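Local coordinates for cell wall binding protein cwp8 (Peptoclostridium difficile, PDB 5J6Q) that probably attaches to the bacterial cell wall through three CWB2 modules, as one of the cell wall proteins associated with the S-layer, at residues A[70-76]-A[174-180]; A[322-326]-A[427-431]; A[401-406]-A[444-448]. All coordinates share one frame; numbering follows the deposited sequence.

Contact 1. Residues A[70-76]-A[174-180]; sequences KVTIQDK and SKELHTV
Val71 and Ile73 pair with Val180 and His178 as antiparallel hydrogen-bonded pairs, and the two short strand axes come within 4.7 Å, with 155° between their N-to-C directions. Each pair is closed by two backbone bonds, from Val71 N to Val180 O (2.8 Å) and back, and from Ile73 N to His178 O and back. Thr72 and Thr179 form the non-hydrogen-bonded pair between them. Their side chains lie side by side and point the same way, with Thr72 CG2 3.6 Å from Thr179 OG1. Leu177 slants across Thr72, and its CD2 comes 3.5 Å from Thr72 CB. The two strands, 68-75 and 178-183, lie next to each other in the interior of a mixed five-stranded sheet. Strand 41-45 continues the sheet beyond 68-75, and strand 5-8 continues it beyond 178-183. Val71 and Val180 share one face, where Leu15 of helix 13-24 touches both. Past Gln74 the pairing skips Glu176. One water bridges there, taking the N-H of Asp75 (3.0 Å) and giving a bond to Glu176 O. Direct pairing resumes where Lys175 N meets Asp75 O at 2.8 Å. Gln74 ties this end from its side chain. Its CG is anti to the backbone N (chi1 177°) and the chain runs on extended, which carries NE2 to Lys175 O at 2.7 Å. That carbonyl lies close to the amide plane of Gln74. Lys175 NZ forms a salt bridge with Asp75 OD2; its hydrogen bond is weak, and the place of OD2 is doubtful. The other oxygen, OD1, accepts from Gly77 N.

Contact 2. Residues A[322-326]-A[427-431]; sequences IVDGL and EADAM
Glu427 opens the short helix 427-430 and points toward Ile322 and Val323 of helix 322-327. Its CB touches Ile322 CG2 at 3.6 Å, and the two side chains cross at about a right angle. CG sits between the backbone N and the carbonyl carbon (chi1 66°), and the chain then bends at chi2. This lays the carboxylate beside Val323, with OE1 3.5 Å from Val323 CG2. The other oxygen, OE2, is bonded to Asn527. One turn on, the methyl of Ala430 meets the forked end of Leu326, 3.6 Å from CD2 and 3.8 Å from CD1. Met431 follows with a chain bent at chi2 and chi3, which folds its thioether back toward the other helix. SD lies 3.7 Å from Leu326 CB, and CE lies 3.6 Å from Ile322 CG2. Leu534 of helix 531-542 also touches Ile322 and Met431. The two segments fall in the first and second CWB2 ranges, so this is a join between neighbouring modules, with the third range close by. No hydrogen bond crosses between the two segments. Their mutual hold therefore rests on van der Waals and hydrophobic contact, and the polar end of Glu427 is bonded to the loop carrying Asn527.

Contact 3. Residues A[401-406]-A[444-448]; sequences RFETSL and IIVTG. With SO4 (sulfate ion), chain E.
The Phe402 ring turns an edge to the strand, where Val446 C and Thr447 N lie in its plane. Arg401 CG covers the centre of one ring face, 3.8 Å above it. The CD2-CE2 side of the ring reaches on to Thr447 C, 3.3 Å from CE2. The Arg401 guanidinium meets a sulfate ion at its edge, with the sulfur in its plane. This sulfate is probably a crystallisation additive rather than a natural ligand. Its O4 is gripped twice by Arg401, by the backbone N at 2.8 Å and by NE at 3.0 Å. NH1 holds O2 at 2.7 Å. Chi1 (82°) and the bend at chi3 (63°) together bring NE round to the ion already held by the backbone N. The sulfate sits at the start of helix 401-410, where the helix dipole would probably help to hold an anion. The two segments belong to the second CWB2 range, an alpha/beta unit with a four-stranded parallel sheet. Strand 444-447 is outermost in that sheet within the chain. Ile445 and Thr447 make backbone bonds to strand 418-423, while Val446 N faces the helix. Ser405 OG receives that N-H at 3.0 Å in a nearly straight bond (169°). The same hydroxyl gives its proton to Phe402 O, one turn back, so it is bonded to both helix and strand. Val446 also points its side chain toward the helix. Its CG1 lies 3.9 Å from Phe402 CD2 and close to Arg401 CG, while CG2 packs on Ser405 CB. Farther along, Leu406 CD2 meets Ile445 CG2 at 4.2 Å, the two side chains roughly perpendicular.

Contact 1 comes first along the chain and closes before the other two begin. It lies in the mixed sheet of the N-terminal part, about 68 Å between centres from contact 2 and about 78 Å from contact 3, on the opposite side of the chain's centre. Contacts 2 and 3 lie in the CWB2 part, and their centres are about 11 Å apart. Their segments alternate along the chain, in the order 322-326, 401-406, 427-431, 444-448. Helix 322-327 touches both helix 401-410 and strand 444-447, with Val323 CG1 3.7 Å from Val446 CG2. The first and second CWB2 ranges thus pack closely, consistent with one compact anchoring region set apart from the N-terminal part.

Contact 1. Residues A[70-76]-A[174-180]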
loop_
_atom_site.group_PDB
_atom_site.type_symbol
_atom_site.label_atom_id
_atom_site.label_comp_id
_atom_site.label_asym_id
_atom_site.label_seq_id
_atom_site.Cartn_x
_atom_site.Cartn_y
_atom_site.Cartn_z
ATOM N N LYS A 70 -21.150 -18.171 7.089
ATOM C CA LYS A 70 -20.129 -18.754 7.974
ATOM C C LYS A 70 -20.397 -20.235 8.204
ATOM O O LYS A 70 -21.539 -20.605 8.293
ATOM C CB LYS A 70 -20.147 -18.111 9.401
ATOM C CG LYS A 70 -19.963 -16.573 9.483
ATOM C CD LYS A 70 -20.580 -16.019 10.828
ATOM C CE LYS A 70 -20.538 -14.496 10.958
ATOM N NZ LYS A 70 -21.362 -14.006 12.126
ATOM N N VAL A 71 -19.337 -21.048 8.308
ATOM C CA VAL A 71 -19.437 -22.445 8.675
ATOM C C VAL A 71 -18.933 -22.635 10.057
ATOM O O VAL A 71 -17.789 -22.319 10.329
ATOM C CB VAL A 71 -18.635 -23.346 7.760
ATOM C CG1 VAL A 71 -18.878 -24.808 8.165
ATOM C CG2 VAL A 71 -19.003 -23.115 6.316
ATOM N N THR A 72 -19.747 -23.145 10.952
ATOM C CA THR A 72 -19.226 -23.358 12.259
ATOM C C THR A 72 -19.115 -24.885 12.433
ATOM O O THR A 72 -20.003 -25.671 12.013
ATOM C CB THR A 72 -20.122 -22.705 13.387
ATOM O OG1 THR A 72 -21.379 -23.358 13.394
ATOM C CG2 THR A 72 -20.266 -21.168 13.213
ATOM N N ILE A 73 -17.967 -25.292 13.009
ATOM C CA ILE A 73 -17.639 -26.666 13.300
ATOM C C ILE A 73 -17.348 -26.688 14.764
ATOM O O ILE A 73 -16.550 -25.877 15.255
ATOM C CB ILE A 73 -16.354 -27.214 12.537
ATOM C CG1 ILE A 73 -16.496 -27.083 11.074
ATOM C CG2 ILE A 73 -16.086 -28.683 12.974
ATOM C CD1 ILE A 73 -15.859 -25.787 10.571
ATOM N N GLN A 74 -17.965 -27.591 15.494
ATOM C CA GLN A 74 -17.611 -27.711 16.896
ATOM C C GLN A 74 -17.600 -29.177 17.376
ATOM O O GLN A 74 -18.600 -29.894 17.277
ATOM C CB GLN A 74 -18.536 -26.912 17.779
ATOM C CG GLN A 74 -18.201 -27.115 19.257
ATOM C CD GLN A 74 -19.071 -26.244 20.141
ATOM O OE1 GLN A 74 -20.175 -25.838 19.764
ATOM N NE2 GLN A 74 -18.618 -26.005 21.387
ATOM N N ASP A 75 -16.462 -29.610 17.883
ATOM C CA ASP A 75 -16.365 -30.970 18.366
ATOM C C ASP A 75 -17.184 -31.121 19.632
ATOM O O ASP A 75 -17.043 -30.314 20.553
ATOM C CB ASP A 75 -14.898 -31.254 18.602
ATOM C CG ASP A 75 -14.564 -32.606 19.166
ATOM O OD1 ASP A 75 -15.479 -33.315 19.606
ATOM O OD2 ASP A 75 -13.403 -32.940 19.171
ATOM N N LYS A 76 -18.058 -32.106 19.697
ATOM C CA LYS A 76 -18.881 -32.274 20.907
ATOM C C LYS A 76 -18.112 -33.045 22.016
ATOM O O LYS A 76 -18.710 -33.376 23.025
ATOM C CB LYS A 76 -20.162 -33.048 20.581
ATOM C CG LYS A 76 -20.992 -32.436 19.415
ATOM C CD LYS A 76 -22.258 -33.301 19.229
ATOM C CE LYS A 76 -23.078 -32.947 17.992
ATOM N NZ LYS A 76 -23.681 -34.162 17.432
ATOM N N SER A 174 -17.965 -30.284 25.088
ATOM C CA SER A 174 -17.722 -29.789 23.748
ATOM C C SER A 174 -16.465 -28.949 23.773
ATOM O O SER A 174 -16.127 -28.338 24.774
ATOM C CB SER A 174 -18.910 -28.982 23.218
ATOM O OG SER A 174 -19.094 -27.733 23.869
ATOM N N LYS A 175 -15.748 -28.957 22.685
ATOM C CA LYS A 175 -14.528 -28.196 22.555
ATOM C C LYS A 175 -14.918 -26.861 21.995
ATOM O O LYS A 175 -16.076 -26.446 22.176
ATOM C CB LYS A 175 -13.516 -28.926 21.662
ATOM C CG LYS A 175 -12.978 -30.193 22.334
ATOM C CD LYS A 175 -12.048 -30.989 21.419
ATOM C CE LYS A 175 -11.908 -32.424 21.897
ATOM N NZ LYS A 175 -10.995 -33.234 21.030
ATOM N N GLU A 176 -14.028 -26.191 21.275
ATOM C CA GLU A 176 -14.404 -24.848 20.874
ATOM C C GLU A 176 -14.846 -24.635 19.434
ATOM O O GLU A 176 -14.226 -25.114 18.495
ATOM C CB GLU A 176 -13.238 -23.901 21.207
ATOM C CG GLU A 176 -13.109 -23.670 22.705
ATOM C CD GLU A 176 -13.396 -22.232 23.104
ATOM O OE1 GLU A 176 -14.114 -21.525 22.361
ATOM O OE2 GLU A 176 -12.899 -21.815 24.165
ATOM N N LEU A 177 -15.916 -23.855 19.304
ATOM C CA LEU A 177 -16.571 -23.404 18.056
ATOM C C LEU A 177 -15.584 -22.694 17.123
ATOM O O LEU A 177 -15.173 -21.591 17.478
ATOM C CB LEU A 177 -17.655 -22.395 18.507
ATOM C CG LEU A 177 -18.704 -21.843 17.519
ATOM C CD1 LEU A 177 -18.032 -20.956 16.496
ATOM C CD2 LEU A 177 -19.530 -22.905 16.863
ATOM N N HIS A 178 -15.190 -23.304 15.965
ATOM C CA HIS A 178 -14.301 -22.658 14.976
ATOM C C HIS A 178 -15.191 -22.127 13.801
ATOM O O HIS A 178 -16.153 -22.791 13.432
ATOM C CB HIS A 178 -13.232 -23.613 14.382
ATOM C CG HIS A 178 -12.363 -24.262 15.405
ATOM N ND1 HIS A 178 -12.626 -25.518 15.917
ATOM C CD2 HIS A 178 -11.223 -23.831 16.003
ATOM C CE1 HIS A 178 -11.672 -25.815 16.786
ATOM N NE2 HIS A 178 -10.814 -24.820 16.861
ATOM N N THR A 179 -14.852 -20.980 13.202
ATOM C CA THR A 179 -15.672 -20.404 12.173
ATOM C C THR A 179 -14.899 -20.113 10.981
ATOM O O THR A 179 -13.808 -19.508 11.054
ATOM C CB THR A 179 -16.304 -19.087 12.657
ATOM O OG1 THR A 179 -17.157 -19.419 13.734
ATOM C CG2 THR A 179 -17.110 -18.380 11.534
ATOM N N VAL A 180 -15.454 -20.514 9.863
ATOM C CA VAL A 180 -14.782 -20.250 8.649
ATOM C C VAL A 180 -15.749 -19.409 7.874
ATOM O O VAL A 180 -16.921 -19.792 7.652
ATOM C CB VAL A 180 -14.458 -21.582 7.903
ATOM C CG1 VAL A 180 -13.750 -21.288 6.587
ATOM C CG2 VAL A 180 -13.633 -22.519 8.804
HETATM O O HOH W 1 -14.259 -27.647 18.329
#

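Contact 2. Residues A[322-326]-A[427-431]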
loop_
_atom_site.group_PDB
_atom_site.type_symbol
_atom_site.label_atom_id
_atom_site.label_comp_id
_atom_site.label_asym_id
_atom_site.label_seq_id
_atom_site.Cartn_x
_atom_site.Cartn_y
_atom_site.Cartn_z
ATOM N N ILE A 322 18.580 15.879 -23.030
ATOM C CA ILE A 322 18.420 16.653 -21.810
ATOM C C ILE A 322 18.390 18.130 -22.098
ATOM O O ILE A 322 17.501 18.829 -21.568
ATOM C CB ILE A 322 19.552 16.290 -20.826
ATOM C CG1 ILE A 322 19.485 14.807 -20.580
ATOM C CG2 ILE A 322 19.433 17.060 -19.547
ATOM C CD1 ILE A 322 18.079 14.400 -20.004
ATOM N N VAL A 323 19.321 18.637 -22.944
ATOM C CA VAL A 323 19.269 20.108 -23.117
ATOM C C VAL A 323 18.016 20.591 -23.867
ATOM O O VAL A 323 17.439 21.610 -23.466
ATOM C CB VAL A 323 20.560 20.631 -23.796
ATOM C CG1 VAL A 323 20.374 22.053 -24.308
ATOM C CG2 VAL A 323 21.727 20.584 -22.811
ATOM N N ASP A 324 17.596 19.895 -24.922
ATOM C CA ASP A 324 16.421 20.335 -25.655
ATOM C C ASP A 324 15.237 20.235 -24.730
ATOM O O ASP A 324 14.350 21.097 -24.737
ATOM C CB ASP A 324 16.182 19.440 -26.887
ATOM C CG ASP A 324 17.386 19.262 -27.790
ATOM O OD1 ASP A 324 18.277 20.128 -27.765
ATOM O OD2 ASP A 324 17.432 18.239 -28.531
ATOM N N GLY A 325 15.204 19.158 -23.935
ATOM C CA GLY A 325 14.118 18.980 -23.004
ATOM C C GLY A 325 14.019 20.037 -21.915
ATOM O O GLY A 325 12.950 20.589 -21.703
ATOM N N LEU A 326 15.117 20.331 -21.199
ATOM C CA LEU A 326 15.011 21.297 -20.092
ATOM C C LEU A 326 14.664 22.648 -20.663
ATOM O O LEU A 326 13.848 23.368 -20.082
ATOM C CB LEU A 326 16.313 21.322 -19.232
ATOM C CG LEU A 326 17.561 21.964 -19.854
ATOM C CD1 LEU A 326 17.541 23.470 -19.640
ATOM C CD2 LEU A 326 18.811 21.427 -19.150
ATOM N N GLU A 427 23.831 21.028 -18.272
ATOM C CA GLU A 427 22.430 20.588 -18.042
ATOM C C GLU A 427 22.060 20.239 -16.560
ATOM O O GLU A 427 20.951 20.482 -16.165
ATOM C CB GLU A 427 22.076 19.417 -18.936
ATOM C CG GLU A 427 22.834 18.149 -18.644
ATOM C CD GLU A 427 23.600 17.660 -19.855
ATOM O OE1 GLU A 427 23.207 18.023 -20.986
ATOM O OE2 GLU A 427 24.606 16.926 -19.670
ATOM N N ALA A 428 22.961 19.698 -15.795
ATOM C CA ALA A 428 22.684 19.378 -14.432
ATOM C C ALA A 428 22.467 20.685 -13.597
ATOM O O ALA A 428 21.781 20.552 -12.610
ATOM C CB ALA A 428 23.842 18.624 -13.875
ATOM N N ASP A 429 23.095 21.895 -13.983
ATOM C CA ASP A 429 22.873 23.185 -13.280
ATOM C C ASP A 429 21.636 23.829 -13.807
ATOM O O ASP A 429 20.913 24.525 -13.068
ATOM C CB ASP A 429 23.996 24.233 -13.501
ATOM C CG ASP A 429 25.245 23.937 -12.743
ATOM O OD1 ASP A 429 25.187 23.136 -11.741
ATOM O OD2 ASP A 429 26.281 24.480 -13.109
ATOM N N ALA A 430 21.430 23.656 -15.106
ATOM C CA ALA A 430 20.332 24.268 -15.829
ATOM C C ALA A 430 18.990 23.760 -15.427
ATOM O O ALA A 430 18.119 24.587 -15.187
ATOM C CB ALA A 430 20.538 24.062 -17.311
ATOM N N MET A 431 18.795 22.414 -15.352
ATOM C CA MET A 431 17.564 21.759 -14.957
ATOM C C MET A 431 16.928 22.350 -13.708
ATOM O O MET A 431 15.748 22.253 -13.529
ATOM C CB MET A 431 17.903 20.345 -14.614
ATOM C CG MET A 431 16.744 19.553 -14.456
ATOM S SD MET A 431 16.008 19.273 -16.107
ATOM C CE MET A 431 17.417 18.538 -16.928
#

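Contact 3. Residues A[401-406]-A[444-448]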
loop_
_atom_site.group_PDB
_atom_site.type_symbol
_atom_site.label_atom_id
_atom_site.label_comp_id
_atom_site.label_asym_id
_atom_site.label_seq_id
_atom_site.Cartn_x
_atom_site.Cartn_y
_atom_site.Cartn_z
ATOM N N ARG A 401 22.425 22.170 -30.356
ATOM C CA ARG A 401 21.641 22.527 -29.167
ATOM C C ARG A 401 21.521 24.009 -28.953
ATOM O O ARG A 401 20.472 24.501 -28.509
ATOM C CB ARG A 401 22.296 21.906 -27.929
ATOM C CG ARG A 401 23.455 22.750 -27.439
ATOM C CD ARG A 401 24.236 22.021 -26.407
ATOM N NE ARG A 401 24.805 20.836 -27.001
ATOM C CZ ARG A 401 25.382 19.866 -26.312
ATOM N NH1 ARG A 401 25.908 18.828 -26.943
ATOM N NH2 ARG A 401 25.430 19.915 -24.990
ATOM N N PHE A 402 22.614 24.728 -29.259
ATOM C CA PHE A 402 22.675 26.165 -29.090
ATOM C C PHE A 402 21.636 26.746 -30.012
ATOM O O PHE A 402 20.896 27.646 -29.632
ATOM C CB PHE A 402 24.087 26.718 -29.446
ATOM C CG PHE A 402 25.211 25.997 -28.720
ATOM C CD1 PHE A 402 26.013 25.080 -29.384
ATOM C CD2 PHE A 402 25.448 26.222 -27.364
ATOM C CE1 PHE A 402 27.032 24.396 -28.709
ATOM C CE2 PHE A 402 26.466 25.542 -26.700
ATOM C CZ PHE A 402 27.252 24.629 -27.381
ATOM N N GLU A 403 21.595 26.216 -31.238
ATOM C CA GLU A 403 20.664 26.696 -32.249
ATOM C C GLU A 403 19.250 26.247 -31.928
ATOM O O GLU A 403 18.312 27.017 -32.110
ATOM C CB GLU A 403 21.084 26.187 -33.634
ATOM C CG GLU A 403 22.315 26.906 -34.150
ATOM C CD GLU A 403 22.784 26.361 -35.479
ATOM O OE1 GLU A 403 21.929 26.115 -36.362
ATOM O OE2 GLU A 403 24.007 26.175 -35.636
ATOM N N THR A 404 19.087 25.014 -31.457
ATOM C CA THR A 404 17.758 24.572 -31.120
ATOM C C THR A 404 17.173 25.450 -30.021
ATOM O O THR A 404 16.004 25.819 -30.121
ATOM C CB THR A 404 17.831 23.113 -30.785
ATOM O OG1 THR A 404 18.236 22.451 -32.009
ATOM C CG2 THR A 404 16.481 22.557 -30.237
ATOM N N SER A 405 17.975 25.868 -29.025
ATOM C CA SER A 405 17.402 26.642 -27.949
ATOM C C SER A 405 16.879 27.943 -28.480
ATOM O O SER A 405 15.797 28.344 -28.082
ATOM C CB SER A 405 18.392 26.828 -26.792
ATOM O OG SER A 405 19.400 27.814 -26.984
ATOM N N LEU A 406 17.610 28.616 -29.412
ATOM C CA LEU A 406 17.063 29.875 -29.975
ATOM C C LEU A 406 15.726 29.596 -30.755
ATOM O O LEU A 406 14.791 30.385 -30.697
ATOM C CB LEU A 406 18.120 30.527 -30.894
ATOM C CG LEU A 406 19.470 30.713 -30.202
ATOM C CD1 LEU A 406 20.612 30.772 -31.236
ATOM C CD2 LEU A 406 19.433 31.988 -29.389
ATOM N N ILE A 444 15.247 29.801 -22.156
ATOM C CA ILE A 444 16.445 29.299 -21.582
ATOM C C ILE A 444 17.349 29.242 -22.758
ATOM O O ILE A 444 17.165 28.394 -23.628
ATOM C CB ILE A 444 16.237 27.881 -20.968
ATOM C CG1 ILE A 444 15.439 27.965 -19.639
ATOM C CG2 ILE A 444 17.581 27.238 -20.752
ATOM C CD1 ILE A 444 14.945 26.551 -19.199
ATOM N N ILE A 445 18.347 30.110 -22.776
ATOM C CA ILE A 445 19.221 30.168 -23.918
ATOM C C ILE A 445 20.452 29.421 -23.551
ATOM O O ILE A 445 21.028 29.666 -22.486
ATOM C CB ILE A 445 19.483 31.680 -24.217
ATOM C CG1 ILE A 445 18.131 32.418 -24.529
ATOM C CG2 ILE A 445 20.467 31.801 -25.374
ATOM C CD1 ILE A 445 17.365 31.753 -25.723
ATOM N N VAL A 446 20.839 28.523 -24.399
ATOM C CA VAL A 446 22.004 27.692 -24.220
ATOM C C VAL A 446 23.096 28.332 -25.108
ATOM O O VAL A 446 22.807 28.591 -26.279
ATOM C CB VAL A 446 21.646 26.295 -24.698
ATOM C CG1 VAL A 446 22.834 25.349 -24.566
ATOM C CG2 VAL A 446 20.443 25.755 -23.927
ATOM N N THR A 447 24.346 28.543 -24.576
ATOM C CA THR A 447 25.383 29.189 -25.376
ATOM C C THR A 447 26.742 28.473 -25.287
ATOM O O THR A 447 27.045 27.756 -24.313
ATOM C CB THR A 447 25.501 30.675 -24.934
ATOM O OG1 THR A 447 26.375 31.366 -25.855
ATOM C CG2 THR A 447 26.055 30.815 -23.505
ATOM N N GLY A 448 27.550 28.656 -26.343
ATOM C CA GLY A 448 28.870 28.063 -26.405
ATOM C C GLY A 448 29.793 29.086 -25.802
ATOM O O GLY A 448 29.343 29.963 -25.073
HETATM S S SO4 E . 24.889 18.922 -30.451
HETATM O O1 SO4 E . 26.125 19.330 -31.171
HETATM O O2 SO4 E . 25.180 17.936 -29.412
HETATM O O3 SO4 E . 24.002 18.302 -31.387
HETATM O O4 SO4 E . 24.315 20.145 -29.881
#